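Local coordinates for protein ribulose-bisphosphate carboxylase (Alicyclobacillus acidocaldarius subsp. acidocaldarius, PDB 4NAS) that belongs to the RuBisCO large-chain family, pairing an N-terminal domain with a TIM-barrel catalytic domain, and binds calcium ions, at residues S223-A228 against V251-R256. Sequence-based numbering, arbitrary orientation.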
# COMPACT_ATOMS: atom_id res chain seq x y z
N SER B 223 -2.57 18.59 0.18
CA SER B 223 -1.83 19.74 0.70
C SER B 223 -0.43 19.31 1.13
O SER B 223 0.36 20.11 1.63
CB SER B 223 -2.60 20.41 1.84
OG SER B 223 -2.62 19.59 2.99
N LEU B 224 -0.12 18.04 0.89
CA LEU B 224 1.17 17.46 1.28
C LEU B 224 2.38 18.14 0.62
O LEU B 224 3.38 18.41 1.28
CB LEU B 224 1.18 15.96 0.97
CG LEU B 224 2.10 15.11 1.83
CD1 LEU B 224 1.74 15.25 3.29
CD2 LEU B 224 2.00 13.64 1.41
N ARG B 225 2.29 18.40 -0.67
CA ARG B 225 3.43 18.96 -1.38
C ARG B 225 3.66 20.42 -0.95
O ARG B 225 4.81 20.86 -0.74
CB ARG B 225 3.26 18.81 -2.90
CG ARG B 225 4.57 18.60 -3.67
CD ARG B 225 4.32 18.10 -5.10
NE ARG B 225 3.47 19.03 -5.84
CZ ARG B 225 3.22 18.96 -7.14
NH1 ARG B 225 3.77 18.00 -7.88
NH2 ARG B 225 2.42 19.85 -7.71
N GLU B 226 2.58 21.17 -0.78
CA GLU B 226 2.70 22.53 -0.25
C GLU B 226 3.27 22.52 1.18
O GLU B 226 4.12 23.35 1.51
CB GLU B 226 1.35 23.26 -0.29
CG GLU B 226 1.42 24.72 0.20
CD GLU B 226 2.33 25.60 -0.67
OE1 GLU B 226 2.48 25.31 -1.88
OE2 GLU B 226 2.90 26.58 -0.14
N ARG B 227 2.83 21.59 2.02
CA ARG B 227 3.38 21.52 3.36
C ARG B 227 4.87 21.17 3.34
O ARG B 227 5.66 21.74 4.10
CB ARG B 227 2.60 20.55 4.27
CG ARG B 227 3.09 20.63 5.73
CD ARG B 227 2.22 19.87 6.74
NE ARG B 227 1.92 20.69 7.93
CZ ARG B 227 1.05 20.32 8.87
NH1 ARG B 227 0.42 19.16 8.76
NH2 ARG B 227 0.82 21.09 9.91
N ALA B 228 5.26 20.23 2.48
CA ALA B 228 6.66 19.84 2.34
C ALA B 228 7.51 21.06 1.97
O ALA B 228 8.65 21.23 2.44
CB ALA B 228 6.79 18.77 1.27
N VAL B 251 4.97 10.03 -2.71
CA VAL B 251 6.35 10.39 -2.39
C VAL B 251 7.17 10.79 -3.61
O VAL B 251 8.01 11.70 -3.53
CB VAL B 251 7.06 9.24 -1.59
CG1 VAL B 251 8.48 9.62 -1.22
CG2 VAL B 251 6.25 8.95 -0.33
N ALA B 252 6.91 10.15 -4.76
CA ALA B 252 7.61 10.50 -6.01
C ALA B 252 7.46 11.97 -6.39
O ALA B 252 8.43 12.61 -6.83
CB ALA B 252 7.14 9.61 -7.18
N ASP B 253 6.25 12.51 -6.23
CA ASP B 253 6.02 13.91 -6.58
C ASP B 253 6.83 14.85 -5.68
O ASP B 253 7.30 15.90 -6.13
CB ASP B 253 4.53 14.27 -6.49
CG ASP B 253 3.69 13.65 -7.62
OD1 ASP B 253 4.25 13.13 -8.62
OD2 ASP B 253 2.46 13.69 -7.50
N LEU B 254 6.98 14.48 -4.42
CA LEU B 254 7.79 15.26 -3.46
C LEU B 254 9.27 15.27 -3.85
O LEU B 254 9.96 16.30 -3.80
CB LEU B 254 7.70 14.66 -2.07
CG LEU B 254 6.49 14.86 -1.13
CD1 LEU B 254 5.17 14.70 -1.84
CD2 LEU B 254 6.60 13.86 0.03
N ALA B 255 9.76 14.10 -4.21
CA ALA B 255 11.16 13.95 -4.57
C ALA B 255 11.44 14.67 -5.91
O ALA B 255 12.55 15.13 -6.17
CB ALA B 255 11.52 12.46 -4.62
N ARG B 256 10.43 14.79 -6.74
CA ARG B 256 10.62 15.45 -8.03
C ARG B 256 10.56 16.97 -7.95
O ARG B 256 11.19 17.67 -8.75
CB ARG B 256 9.62 14.94 -9.07
CG ARG B 256 10.05 15.24 -10.51
CD ARG B 256 9.00 14.82 -11.52
NE ARG B 256 8.54 13.44 -11.38
CZ ARG B 256 9.12 12.39 -11.96
NH1 ARG B 256 10.19 12.55 -12.72
NH2 ARG B 256 8.62 11.18 -11.77
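Arg225 reaches from one helix to the next and lays its aliphatic stem against Leu254 and Asp253. Arg225 CG lies 4.3 Å from Leu254 CD1, and farther out Arg225 CD comes within 3.8 Å of the backbone oxygen of Asp253. A long residue suits this place: its methylenes pack on the leucine while its charged end carries on past it toward Asp253; the residue stays partly exposed, which suits a charge. Leu254, buried, offers a branched methyl end that also packs on Leu217.

The charged groups lie near each other without touching. A bend at chi3 of 57° brings the guanidinium obliquely up to the beta carbon of Asp253, with Arg225 NH1 4.1 Å from Asp253 CB. The guanidinium and carboxylate planes are inclined by 54°, and Asp253 OD2 stands 4.5 Å from Arg225 NH1, well out of the guanidinium plane. No N-H is aimed at that oxygen, so any attraction is probably general electrostatics rather than a salt bridge. Asp253 OD2 instead accepts a weak hydrogen bond from the backbone N of His222 of the second subunit, whose Val221 also packs on Asp253; that bond and the nearby arginine charge probably make an aspartate suitable here. Arg225 has a weak, long ion pair with Asp257.

Leu224 and Ala228, one helical turn apart, direct their beta carbons toward helix 248-256; Ala228, small enough for close packing, touches Leu239 of strand 238-242. The contact joins helices 221-233 and 248-256 of the TIM-barrel catalytic domain; strand 238-242 and the short helix 243-246 lie between them in the chain, and the second subunit's His222 packs on Arg225.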